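Local atomic coordinates of methyltransferase small domain-containing protein (Thermoplasma acidophilum, PDB entry 1NE2), a protein that is of unknown function but has the Rossmann-like fold of the AdoMet-dependent methyltransferases and so probably transfers methyl groups. Residues B[9-12]-B[13-17]; B[132-135]-B[136-140]. All coordinates share one frame; numbering follows the deposited sequence.

Contact 1 of 2, residues B[9-12]-B[13-17]; sequences DLEI and RLQKL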
loop_
_atom_site.group_PDB
_atom_site.type_symbol
_atom_site.label_atom_id
_atom_site.label_comp_id
_atom_site.label_asym_id
_atom_site.label_seq_id
_atom_site.Cartn_x
_atom_site.Cartn_y
_atom_site.Cartn_z
ATOM N N ASP B 9 16.881 -12.463 14.235
ATOM C CA ASP B 9 15.834 -13.329 13.702
ATOM C C ASP B 9 15.401 -12.867 12.311
ATOM O O ASP B 9 15.105 -13.687 11.442
ATOM C CB ASP B 9 14.624 -13.361 14.642
ATOM C CG ASP B 9 14.951 -13.968 15.998
ATOM O OD1 ASP B 9 15.895 -14.784 16.075
ATOM O OD2 ASP B 9 14.254 -13.642 16.986
ATOM N N LEU B 10 15.357 -11.552 12.104
ATOM C CA LEU B 10 14.985 -11.006 10.804
ATOM C C LEU B 10 16.129 -11.248 9.829
ATOM O O LEU B 10 15.920 -11.678 8.695
ATOM C CB LEU B 10 14.724 -9.495 10.901
ATOM C CG LEU B 10 14.459 -8.766 9.578
ATOM C CD1 LEU B 10 13.192 -9.300 8.918
ATOM C CD2 LEU B 10 14.327 -7.268 9.839
ATOM N N GLU B 11 17.345 -10.971 10.287
ATOM C CA GLU B 11 18.524 -11.147 9.456
ATOM C C GLU B 11 18.610 -12.536 8.832
ATOM O O GLU B 11 18.903 -12.661 7.642
ATOM C CB GLU B 11 19.796 -10.862 10.264
ATOM C CG GLU B 11 21.017 -10.641 9.382
ATOM C CD GLU B 11 22.306 -10.464 10.171
ATOM O OE1 GLU B 11 22.274 -9.821 11.240
ATOM O OE2 GLU B 11 23.355 -10.963 9.709
ATOM N N ILE B 12 18.344 -13.584 9.612
ATOM C CA ILE B 12 18.429 -14.929 9.059
ATOM C C ILE B 12 17.354 -15.193 8.017
ATOM O O ILE B 12 17.548 -16.007 7.119
ATOM C CB ILE B 12 18.383 -16.021 10.162
ATOM C CG1 ILE B 12 17.137 -15.862 11.025
ATOM C CG2 ILE B 12 19.641 -15.943 11.010
ATOM C CD1 ILE B 12 17.005 -16.928 12.090
ATOM N N ARG B 13 16.218 -14.504 8.120
ATOM C CA ARG B 13 15.174 -14.686 7.122
ATOM C C ARG B 13 15.589 -13.956 5.845
ATOM O O ARG B 13 15.313 -14.414 4.737
ATOM C CB ARG B 13 13.826 -14.163 7.640
ATOM C CG ARG B 13 13.227 -15.010 8.765
ATOM C CD ARG B 13 12.892 -16.423 8.278
ATOM N NE ARG B 13 11.770 -16.444 7.342
ATOM C CZ ARG B 13 10.488 -16.462 7.702
ATOM N NH1 ARG B 13 10.151 -16.465 8.985
ATOM N NH2 ARG B 13 9.540 -16.472 6.776
ATOM N N LEU B 14 16.267 -12.821 5.994
ATOM C CA LEU B 14 16.725 -12.074 4.832
ATOM C C LEU B 14 17.859 -12.813 4.115
ATOM O O LEU B 14 17.995 -12.721 2.896
ATOM C CB LEU B 14 17.203 -10.675 5.242
ATOM C CG LEU B 14 16.145 -9.715 5.797
ATOM C CD1 LEU B 14 16.784 -8.359 6.132
ATOM C CD2 LEU B 14 15.039 -9.542 4.763
ATOM N N GLN B 15 18.664 -13.555 4.865
ATOM C CA GLN B 15 19.778 -14.277 4.261
ATOM C C GLN B 15 19.305 -15.396 3.335
ATOM O O GLN B 15 20.055 -15.861 2.478
ATOM C CB GLN B 15 20.701 -14.814 5.362
ATOM C CG GLN B 15 21.400 -13.682 6.126
ATOM C CD GLN B 15 21.989 -14.123 7.450
ATOM O OE1 GLN B 15 21.470 -15.027 8.102
ATOM N NE2 GLN B 15 23.065 -13.463 7.870
ATOM N N LYS B 16 18.053 -15.811 3.491
ATOM C CA LYS B 16 17.497 -16.864 2.649
ATOM C C LYS B 16 17.172 -16.336 1.250
ATOM O O LYS B 16 17.111 -17.100 0.286
ATOM C CB LYS B 16 16.238 -17.444 3.292
ATOM C CG LYS B 16 16.471 -18.031 4.671
ATOM C CD LYS B 16 15.179 -18.546 5.275
ATOM C CE LYS B 16 15.394 -19.037 6.697
ATOM N NZ LYS B 16 14.118 -19.476 7.330
ATOM N N LEU B 17 16.963 -15.027 1.144
ATOM C CA LEU B 17 16.655 -14.404 -0.138
ATOM C C LEU B 17 17.787 -14.619 -1.141
ATOM O O LEU B 17 18.891 -15.021 -0.770
ATOM C CB LEU B 17 16.408 -12.902 0.043
ATOM C CG LEU B 17 15.023 -12.445 0.514
ATOM C CD1 LEU B 17 14.563 -13.251 1.717
ATOM C CD2 LEU B 17 15.084 -10.963 0.843
#

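Contact 2 of 2, residues B[132-135]-B[136-140]; sequences IDKA and FETSM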
loop_
_atom_site.group_PDB
_atom_site.type_symbol
_atom_site.label_atom_id
_atom_site.label_comp_id
_atom_site.label_asym_id
_atom_site.label_seq_id
_atom_site.Cartn_x
_atom_site.Cartn_y
_atom_site.Cartn_z
ATOM N N ILE B 132 13.126 12.114 -3.973
ATOM C CA ILE B 132 12.825 12.927 -2.806
ATOM C C ILE B 132 11.457 13.579 -2.987
ATOM O O ILE B 132 10.610 13.527 -2.095
ATOM C CB ILE B 132 13.894 14.020 -2.594
ATOM C CG1 ILE B 132 15.270 13.368 -2.443
ATOM C CG2 ILE B 132 13.563 14.833 -1.352
ATOM C CD1 ILE B 132 16.417 14.354 -2.340
ATOM N N ASP B 133 11.236 14.180 -4.152
ATOM C CA ASP B 133 9.962 14.830 -4.437
ATOM C C ASP B 133 8.792 13.858 -4.339
ATOM O O ASP B 133 7.768 14.166 -3.727
ATOM C CB ASP B 133 9.982 15.452 -5.834
ATOM C CG ASP B 133 10.755 16.753 -5.878
ATOM O OD1 ASP B 133 10.970 17.274 -6.991
ATOM O OD2 ASP B 133 11.142 17.257 -4.801
ATOM N N LYS B 134 8.943 12.687 -4.947
ATOM C CA LYS B 134 7.875 11.695 -4.913
ATOM C C LYS B 134 7.593 11.226 -3.485
ATOM O O LYS B 134 6.434 11.026 -3.105
ATOM C CB LYS B 134 8.241 10.492 -5.782
ATOM C CG LYS B 134 7.139 9.435 -5.880
ATOM C CD LYS B 134 6.218 9.645 -7.077
ATOM C CE LYS B 134 5.374 10.899 -6.978
ATOM N NZ LYS B 134 4.510 11.061 -8.196
ATOM N N ALA B 135 8.650 11.050 -2.698
ATOM C CA ALA B 135 8.499 10.599 -1.320
ATOM C C ALA B 135 7.614 11.545 -0.517
ATOM O O ALA B 135 6.700 11.109 0.178
ATOM C CB ALA B 135 9.872 10.467 -0.649
ATOM N N PHE B 136 7.876 12.845 -0.623
ATOM C CA PHE B 136 7.097 13.823 0.121
ATOM C C PHE B 136 5.670 14.046 -0.370
ATOM O O PHE B 136 4.853 14.655 0.319
ATOM C CB PHE B 136 7.872 15.138 0.188
ATOM C CG PHE B 136 8.974 15.115 1.202
ATOM C CD1 PHE B 136 8.696 15.319 2.550
ATOM C CD2 PHE B 136 10.279 14.825 0.824
ATOM C CE1 PHE B 136 9.703 15.231 3.510
ATOM C CE2 PHE B 136 11.296 14.732 1.777
ATOM C CZ PHE B 136 11.005 14.936 3.125
ATOM N N GLU B 137 5.362 13.530 -1.551
ATOM C CA GLU B 137 4.021 13.656 -2.095
ATOM C C GLU B 137 3.268 12.355 -1.811
ATOM O O GLU B 137 2.041 12.294 -1.920
ATOM C CB GLU B 137 4.109 13.887 -3.607
ATOM C CG GLU B 137 2.778 13.916 -4.327
ATOM C CD GLU B 137 2.941 14.051 -5.830
ATOM O OE1 GLU B 137 1.912 14.082 -6.540
ATOM O OE2 GLU B 137 4.098 14.126 -6.299
ATOM N N THR B 138 4.017 11.333 -1.406
ATOM C CA THR B 138 3.473 9.994 -1.175
ATOM C C THR B 138 3.283 9.488 0.256
ATOM O O THR B 138 2.255 8.870 0.572
ATOM C CB THR B 138 4.362 8.943 -1.902
ATOM O OG1 THR B 138 4.419 9.237 -3.307
ATOM C CG2 THR B 138 3.808 7.539 -1.707
ATOM N N SER B 139 4.257 9.741 1.121
ATOM C CA SER B 139 4.195 9.202 2.475
ATOM C C SER B 139 4.392 10.152 3.645
ATOM O O SER B 139 4.977 11.225 3.511
ATOM C CB SER B 139 5.215 8.067 2.593
ATOM O OG SER B 139 5.087 7.159 1.512
HETATM N N MSE B 140 3.911 9.720 4.808
HETATM C CA MSE B 140 4.018 10.496 6.037
HETATM C C MSE B 140 5.393 10.343 6.683
HETATM O O MSE B 140 5.945 11.308 7.227
HETATM C CB MSE B 140 2.930 10.059 7.019
HETATM C CG MSE B 140 3.005 10.759 8.362
HETATM SE SE MSE B 140 1.314 10.771 9.292
HETATM C CE MSE B 140 1.429 9.087 10.204
#

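Contact 1 of 2, residues B[9-12]-B[13-17]
The extended side chain of Gln15 crosses those of Glu11 and Ile12. Its amide NE2 lies 3.1 Å from Glu11 OE2, but the angle is too poor for a hydrogen bond, with carboxylate and amide planes turned 77° apart. The other amide atom, OE1, sits 3.2 Å from Ile12 CA, and the methyl CG2 of Ile12 also lies against it. Gln15 N donates to Glu11 O at 2.9 Å. On another side of the helix, Leu10 CG meets Leu14 CD1 at 4.2 Å, a one-turn apolar pair, and Leu14 N donates to Leu10 O at 3.0 Å. Leu10 and Leu14 sit on helix 6-14, the first helix of the chain, which packs against two helices of the Rossmann-like fold: Leu10 on Leu71 of helix 64-71 and Ile42 of helix 34-46, Leu14 on Ile64 of helix 64-71. With chi1 at -164°, the Glu11 side chain runs out with CG opposite its own N, and OE1 forms a salt bridge with Lys7 one turn back. Shortening Glu11 to an alanine is likely to leave Lys7 without its carboxylate mate and to uncover the flank of the Gln15 amide. A type I turn runs from Leu14 to Leu17.

Contact 2 of 2, residues B[132-135]-B[136-140]
Lys134 and Thr138 meet one turn apart at the C-terminal end of helix 126-138. From CB the lysine runs to CG, held anti to the backbone N (chi1 -176°), where it passes 3.7 Å from Thr138 OG1. Bends at chi2 and chi3 then carry CD past the same hydroxyl and bring CE to 3.5 Å from Glu137 OE2. At the tip, NZ makes a long salt bridge of 3.6 Å to that OE2, while its hydrogen bond goes to Ile107 O. Thr138 OG1 donates to Lys134 O at 2.7 Å, and Glu137 N reaches this oxygen from the opposite face of the carbonyl plane. On another side of the helix Ile132 and Phe136 lie side by side, CG2 of the isoleucine 3.9 Å from ring atom CE2, with Ile132 O at the ring edge. The helix is the crossover of a beta-alpha-beta unit between strands 111-116 and 142-147; Ala135 packs on Trp114 and Ile142. Ser139, the first residue to leave helical geometry, still donates its N to Ala135 O at 3.0 Å and nearly straight. The threonine hydroxyl thus spends its proton on a last-turn carbonyl, while the carboxylate of Glu137 probably offsets part of the lysine charge.

How the contacts relate
From the N terminus, residues 9-17 come first: contact 1 runs along helix 6-14 and into the type I turn from Leu14 to Leu17, before an unmodelled stretch, 19-31. The chain then builds helix 34-46 and the first four parallel strands of the sheet, and contact 2 opens only at 132, late in helix 126-138. Each closes a local turn of helix, and the two stand in series, neither nested nor crossing. The centres of contact 1 and contact 2 lie about 29 Å apart, on opposite sides of the chain's centre. The nearest atoms of contacts 1 and 2 are about 19 Å apart. Contact 1 fastens the N-terminal helix to helices 34-46 and 64-71; contact 2 links strand 111-116 with strand 142-147 and leans on helix 151-161 and strand 187-197.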